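Local structure of uncharacterized protein (Enterococcus faecalis, 3B48) at residues Ala6-Val11 with Glu32-His37; Asp64-Ile69 with Gln92-Leu97. The protein probably serves as a phosphoryl-carrying subunit of the dihydroxyacetone kinase complex, relaying phosphate from phosphoenolpyruvate towards dihydroxyacetone. One frame throughout, in Å; residues are numbered along the deposited sequence.

Interaction 1 of 2, residues Ala6-Val11 with Glu32-His37; sequences ADILLV and EEITIH
A6–L10 and T35–H37 run side by side as parallel strands, 19° apart, laced by backbone bonds in which A6 O accepts from T35 N, I8 N and I8 O reach T35 O and H37 N, and L10 N reaches H37 O. D7, T35, L9 and H37 point to one face of the sheet, I8 and I36 to the other.

On the first face the D7 carboxylate meets the edge of the H37 imidazole. H37 NE2 donates to D7 OD2 at 2.8 Å, and the bond is nearly straight. It uses the anti lone pair of OD2, with carboxylate and ring almost coplanar, 12° apart. H37 CG stands beside its own backbone N, anti to the carbonyl carbon (chi1 -58°), which turns the ring back toward D7. T35 lies alongside D7, its CB 3.5 Å from D7 OD2.

The other face is hydrocarbon. I34 crosses I8 at about a right angle, and its terminal methyl CD1 touches A6 CB at 3.4 Å and I8 CG1 at 3.6 Å. I36 instead lies alongside I8, its CD1 pressed to I8 CD1, while I36 CG2 meets L10 CD1 at 3.4 Å. These methyl contacts are tight, and helix 102-113 covers this face through A106 and A110.

The two strands, 6-11 and 35-38, with helix 15-27 between them in the chain, form a beta-alpha-beta unit. The second D7 oxygen, OD1, makes a salt bridge to R65 NE, so both carboxylate oxygens are held and its rotation is fixed; the arginine would probably keep the group ionised and a good acceptor for H37.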
loop_
_atom_site.group_PDB
_atom_site.type_symbol
_atom_site.label_atom_id
_atom_site.label_comp_id
_atom_site.label_asym_id
_atom_site.label_seq_id
_atom_site.Cartn_x
_atom_site.Cartn_y
_atom_site.Cartn_z
ATOM N N ALA B 6 11.484 -9.034 15.636
ATOM C CA ALA B 6 10.587 -8.055 15.041
ATOM C C ALA B 6 9.337 -8.686 14.418
ATOM O O ALA B 6 9.370 -9.799 13.872
ATOM C CB ALA B 6 11.311 -7.209 14.034
ATOM N N ASP B 7 8.229 -7.968 14.570
ATOM C CA ASP B 7 6.995 -8.283 13.878
ATOM C C ASP B 7 6.490 -7.040 13.173
ATOM O O ASP B 7 6.617 -5.911 13.696
ATOM C CB ASP B 7 5.924 -8.774 14.853
ATOM C CG ASP B 7 6.337 -10.016 15.602
ATOM O OD1 ASP B 7 7.412 -9.986 16.230
ATOM O OD2 ASP B 7 5.571 -11.011 15.598
ATOM N N ILE B 8 5.931 -7.266 11.984
ATOM C CA ILE B 8 5.226 -6.252 11.223
ATOM C C ILE B 8 3.735 -6.505 11.297
ATOM O O ILE B 8 3.228 -7.572 10.902
ATOM C CB ILE B 8 5.657 -6.229 9.742
ATOM C CG1 ILE B 8 7.112 -5.766 9.609
ATOM C CG2 ILE B 8 4.712 -5.339 8.916
ATOM C CD1 ILE B 8 7.729 -6.092 8.289
ATOM N N LEU B 9 3.029 -5.509 11.804
ATOM C CA LEU B 9 1.574 -5.600 11.929
ATOM C C LEU B 9 0.955 -4.618 10.940
ATOM O O LEU B 9 1.254 -3.394 10.961
ATOM C CB LEU B 9 1.094 -5.336 13.367
ATOM C CG LEU B 9 1.454 -6.232 14.571
ATOM C CD1 LEU B 9 2.978 -6.260 14.905
ATOM C CD2 LEU B 9 0.632 -5.749 15.785
ATOM N N LEU B 10 0.122 -5.209 10.079
ATOM C CA LEU B 10 -0.480 -4.578 8.924
ATOM C C LEU B 10 -1.963 -4.362 9.202
ATOM O O LEU B 10 -2.741 -5.328 9.230
ATOM C CB LEU B 10 -0.340 -5.496 7.689
ATOM C CG LEU B 10 1.071 -5.998 7.324
ATOM C CD1 LEU B 10 0.943 -7.078 6.264
ATOM C CD2 LEU B 10 1.844 -4.850 6.786
ATOM N N VAL B 11 -2.337 -3.097 9.391
ATOM C CA VAL B 11 -3.736 -2.703 9.663
ATOM C C VAL B 11 -4.408 -2.013 8.457
ATOM O O VAL B 11 -3.825 -1.175 7.813
ATOM C CB VAL B 11 -3.825 -1.842 10.929
ATOM C CG1 VAL B 11 -5.276 -1.706 11.379
ATOM C CG2 VAL B 11 -2.914 -2.471 12.022
ATOM N N GLU B 32 12.316 -13.327 5.965
ATOM C CA GLU B 32 13.002 -14.477 6.554
ATOM C C GLU B 32 13.466 -14.145 7.960
ATOM O O GLU B 32 13.688 -15.039 8.759
ATOM C CB GLU B 32 14.196 -14.914 5.706
ATOM C CG GLU B 32 13.821 -15.507 4.341
ATOM C CD GLU B 32 15.030 -15.939 3.509
ATOM O OE1 GLU B 32 16.140 -16.118 4.079
ATOM O OE2 GLU B 32 14.868 -16.121 2.276
ATOM N N GLU B 33 13.596 -12.855 8.257
ATOM C CA GLU B 33 13.997 -12.417 9.592
ATOM C C GLU B 33 12.935 -11.544 10.281
ATOM O O GLU B 33 13.250 -10.751 11.149
ATOM C CB GLU B 33 15.396 -11.708 9.550
ATOM N N ILE B 34 11.666 -11.703 9.909
ATOM C CA ILE B 34 10.601 -10.914 10.533
ATOM C C ILE B 34 9.253 -11.628 10.423
ATOM O O ILE B 34 8.977 -12.318 9.416
ATOM C CB ILE B 34 10.581 -9.477 9.968
ATOM C CG1 ILE B 34 9.740 -8.545 10.842
ATOM C CG2 ILE B 34 10.170 -9.466 8.478
ATOM C CD1 ILE B 34 10.210 -7.114 10.777
ATOM N N THR B 35 8.452 -11.520 11.473
ATOM C CA THR B 35 7.089 -12.071 11.452
ATOM C C THR B 35 6.103 -10.990 10.985
ATOM O O THR B 35 6.169 -9.856 11.437
ATOM C CB THR B 35 6.709 -12.700 12.797
ATOM O OG1 THR B 35 7.695 -13.691 13.115
ATOM C CG2 THR B 35 5.332 -13.423 12.716
ATOM N N ILE B 36 5.240 -11.339 10.029
ATOM C CA ILE B 36 4.209 -10.439 9.477
ATOM C C ILE B 36 2.844 -10.932 9.935
ATOM O O ILE B 36 2.552 -12.103 9.810
ATOM C CB ILE B 36 4.196 -10.416 7.915
ATOM C CG1 ILE B 36 5.595 -10.219 7.314
ATOM C CG2 ILE B 36 3.265 -9.361 7.379
ATOM C CD1 ILE B 36 6.337 -9.009 7.813
ATOM N N HIS B 37 2.011 -10.024 10.437
ATOM C CA HIS B 37 0.645 -10.359 10.841
ATOM C C HIS B 37 -0.328 -9.630 9.892
ATOM O O HIS B 37 -0.238 -8.404 9.746
ATOM C CB HIS B 37 0.405 -9.950 12.304
ATOM C CG HIS B 37 1.354 -10.591 13.279
ATOM N ND1 HIS B 37 1.068 -11.766 13.938
ATOM C CD2 HIS B 37 2.597 -10.235 13.680
ATOM C CE1 HIS B 37 2.073 -12.088 14.726
ATOM N NE2 HIS B 37 3.020 -11.179 14.581
HETATM O O HOH W 1 12.379 -11.410 13.541
#

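Interaction 2 of 2, residues Asp64-Ile69 with Gln92-Leu97; sequences DREFLI and QKHYHL
I69 and H96, with H94 two residues before H96 in the turn that leads into the strand, bury the most surface where strand 66-69 runs parallel to strand 95-97. I69 works through its end methyl, CD1, which sits over one face of the Y95 ring, 3.7 Å from the centroid and 17° off the ring normal, a CH-pi contact. The two side chains cross at about a right angle, and Y95 CG, anti to the backbone N (chi1 -174°), brings the ring under that methyl. The phenol OH of Y95 is hydrogen-bonded to S80 O in helix 75-84, which pins the ring at its far end. A second branch of I69, CG2, touches L97 CD2 at 4.0 Å, and L97 also packs on W134 of the second subunit.

Strands 66-71 and 95-97 are the third and fourth in chain order of a parallel sheet ordered 2-1-3-4, the alpha/beta arrangement of the mannose-type PTS IIA family, and helices 75-84 and 89-92 link them. F67 N, F67 O and I69 N carry the rungs, bonding to H94 O, H96 N and H96 O.

On the opposite face, E66 OE1 takes two imidazole N-H groups. H96 NE2 donates at 3.0 Å to its anti side, with OE1 in the plane of the H96 ring; H94 ND1 donates at 3.2 Å to the syn side, from the other face of the carboxylate. The E66 chain is bent at chi2 (-60°), and OE1 lies between the two rings. The carboxylate probably favours the tautomers that carry a hydrogen on H96 NE2 and H94 ND1, and may raise the basicity of both rings. On the same face as H96, L68 CD2 closes on H96 CD2 at 3.4 Å, while helix 119-127 covers L68, E66 and H96 through L119.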
loop_
_atom_site.group_PDB
_atom_site.type_symbol
_atom_site.label_atom_id
_atom_site.label_comp_id
_atom_site.label_asym_id
_atom_site.label_seq_id
_atom_site.Cartn_x
_atom_site.Cartn_y
_atom_site.Cartn_z
ATOM N N ASP B 64 9.637 -10.550 23.851
ATOM C CA ASP B 64 10.933 -10.126 23.378
ATOM C C ASP B 64 10.933 -9.675 21.933
ATOM O O ASP B 64 11.974 -9.713 21.281
ATOM C CB ASP B 64 12.005 -11.198 23.655
ATOM C CG ASP B 64 11.723 -12.537 22.985
ATOM O OD1 ASP B 64 10.654 -12.724 22.365
ATOM O OD2 ASP B 64 12.610 -13.418 23.096
ATOM N N ARG B 65 9.758 -9.260 21.451
ATOM C CA ARG B 65 9.598 -8.653 20.137
ATOM C C ARG B 65 9.496 -7.111 20.161
ATOM O O ARG B 65 8.956 -6.493 21.094
ATOM C CB ARG B 65 8.340 -9.182 19.401
ATOM C CG ARG B 65 7.836 -10.586 19.733
ATOM C CD ARG B 65 8.731 -11.684 19.223
ATOM N NE ARG B 65 8.814 -11.725 17.767
ATOM C CZ ARG B 65 9.374 -12.706 17.067
ATOM N NH1 ARG B 65 9.900 -13.758 17.687
ATOM N NH2 ARG B 65 9.405 -12.636 15.747
ATOM N N GLU B 66 10.011 -6.511 19.095
ATOM C CA GLU B 66 9.654 -5.150 18.697
ATOM C C GLU B 66 8.512 -5.217 17.721
ATOM O O GLU B 66 8.585 -5.955 16.738
ATOM C CB GLU B 66 10.842 -4.463 18.021
ATOM C CG GLU B 66 12.086 -4.555 18.871
ATOM C CD GLU B 66 11.905 -3.886 20.228
ATOM O OE1 GLU B 66 11.030 -2.981 20.343
ATOM O OE2 GLU B 66 12.658 -4.258 21.162
ATOM N N PHE B 67 7.453 -4.464 17.990
ATOM C CA PHE B 67 6.248 -4.517 17.144
ATOM C C PHE B 67 6.088 -3.244 16.343
ATOM O O PHE B 67 5.877 -2.160 16.921
ATOM C CB PHE B 67 4.984 -4.770 17.967
ATOM C CG PHE B 67 5.033 -6.028 18.805
ATOM C CD1 PHE B 67 4.705 -7.274 18.244
ATOM C CD2 PHE B 67 5.378 -5.963 20.160
ATOM C CE1 PHE B 67 4.743 -8.429 19.002
ATOM C CE2 PHE B 67 5.427 -7.104 20.938
ATOM C CZ PHE B 67 5.108 -8.346 20.376
ATOM N N LEU B 68 6.178 -3.403 15.021
ATOM C CA LEU B 68 6.051 -2.308 14.031
ATOM C C LEU B 68 4.677 -2.270 13.387
ATOM O O LEU B 68 4.259 -3.234 12.719
ATOM C CB LEU B 68 7.121 -2.437 12.937
ATOM C CG LEU B 68 8.541 -2.862 13.333
ATOM C CD1 LEU B 68 9.522 -2.490 12.227
ATOM C CD2 LEU B 68 9.029 -2.335 14.699
ATOM N N ILE B 69 3.962 -1.173 13.616
ATOM C CA ILE B 69 2.560 -1.038 13.169
ATOM C C ILE B 69 2.406 -0.133 11.939
ATOM O O ILE B 69 2.742 1.043 12.002
ATOM C CB ILE B 69 1.595 -0.588 14.343
ATOM C CG1 ILE B 69 1.266 -1.762 15.273
ATOM C CG2 ILE B 69 0.268 -0.124 13.811
ATOM C CD1 ILE B 69 2.336 -2.128 16.245
ATOM N N GLN B 92 4.193 -0.765 25.618
ATOM C CA GLN B 92 4.273 0.477 24.881
ATOM C C GLN B 92 5.687 0.759 24.417
ATOM O O GLN B 92 5.884 1.277 23.329
ATOM C CB GLN B 92 3.732 1.634 25.728
ATOM C CG GLN B 92 2.190 1.746 25.744
ATOM C CD GLN B 92 1.693 2.756 26.776
ATOM O OE1 GLN B 92 2.441 3.152 27.654
ATOM N NE2 GLN B 92 0.423 3.149 26.688
ATOM N N LYS B 93 6.669 0.391 25.227
ATOM C CA LYS B 93 8.090 0.617 24.928
ATOM C C LYS B 93 8.551 -0.229 23.721
ATOM O O LYS B 93 9.557 0.074 23.058
ATOM C CB LYS B 93 8.930 0.352 26.193
ATOM C CG LYS B 93 10.449 0.300 25.984
ATOM C CD LYS B 93 11.218 0.671 27.236
ATOM C CE LYS B 93 11.255 2.194 27.444
ATOM N NZ LYS B 93 11.359 2.523 28.894
ATOM N N HIS B 94 7.779 -1.275 23.437
ATOM C CA HIS B 94 8.030 -2.131 22.297
ATOM C C HIS B 94 7.046 -1.944 21.133
ATOM O O HIS B 94 7.056 -2.730 20.201
ATOM C CB HIS B 94 8.101 -3.589 22.762
ATOM C CG HIS B 94 9.197 -3.834 23.748
ATOM N ND1 HIS B 94 10.507 -3.468 23.506
ATOM C CD2 HIS B 94 9.179 -4.366 24.993
ATOM C CE1 HIS B 94 11.248 -3.776 24.555
ATOM N NE2 HIS B 94 10.469 -4.328 25.469
ATOM N N TYR B 95 6.211 -0.901 21.190
ATOM C CA TYR B 95 5.181 -0.658 20.164
ATOM C C TYR B 95 5.513 0.584 19.343
ATOM O O TYR B 95 5.626 1.707 19.885
ATOM C CB TYR B 95 3.837 -0.491 20.848
ATOM C CG TYR B 95 2.584 -0.369 19.978
ATOM C CD1 TYR B 95 1.702 -1.447 19.886
ATOM C CD2 TYR B 95 2.218 0.843 19.343
ATOM C CE1 TYR B 95 0.530 -1.357 19.158
ATOM C CE2 TYR B 95 1.018 0.934 18.605
ATOM C CZ TYR B 95 0.192 -0.190 18.537
ATOM O OH TYR B 95 -0.982 -0.210 17.871
ATOM N N HIS B 96 5.671 0.384 18.035
ATOM C CA HIS B 96 6.149 1.458 17.147
ATOM C C HIS B 96 5.188 1.713 15.995
ATOM O O HIS B 96 5.076 0.890 15.062
ATOM C CB HIS B 96 7.558 1.173 16.572
ATOM C CG HIS B 96 8.517 0.518 17.534
ATOM N ND1 HIS B 96 9.361 1.232 18.354
ATOM C CD2 HIS B 96 8.788 -0.790 17.767
ATOM C CE1 HIS B 96 10.099 0.395 19.065
ATOM N NE2 HIS B 96 9.766 -0.840 18.729
ATOM N N LEU B 97 4.520 2.862 16.052
ATOM C CA LEU B 97 3.676 3.351 14.979
ATOM C C LEU B 97 4.576 3.902 13.891
ATOM O O LEU B 97 5.274 4.911 14.091
ATOM C CB LEU B 97 2.771 4.485 15.478
ATOM C CG LEU B 97 1.677 4.143 16.476
ATOM C CD1 LEU B 97 1.105 5.422 17.087
ATOM C CD2 LEU B 97 0.586 3.284 15.843
#

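In the fold
Interactions 1 and 2 follow one another along the chain and share one sheet, since strands 6-11 and 66-71 are neighbours in the middle of it; their centres lie about 11 Å apart. Interaction 1 pairs the inner strand 6-11 with outer strand 35-38, and interaction 2 pairs inner strand 66-71 with outer strand 95-97. They touch directly: D7 OD1 and R65 NE form a salt bridge at 2.7 Å, and L9 N and L68 O, also 2.7 Å apart, are probably hydrogen-bonded. In the mannose-type IIA family the phosphorylated histidine follows the first strand; the site here probably lies past the C-terminal end of strand 6-11, which these two links tie to 66-71.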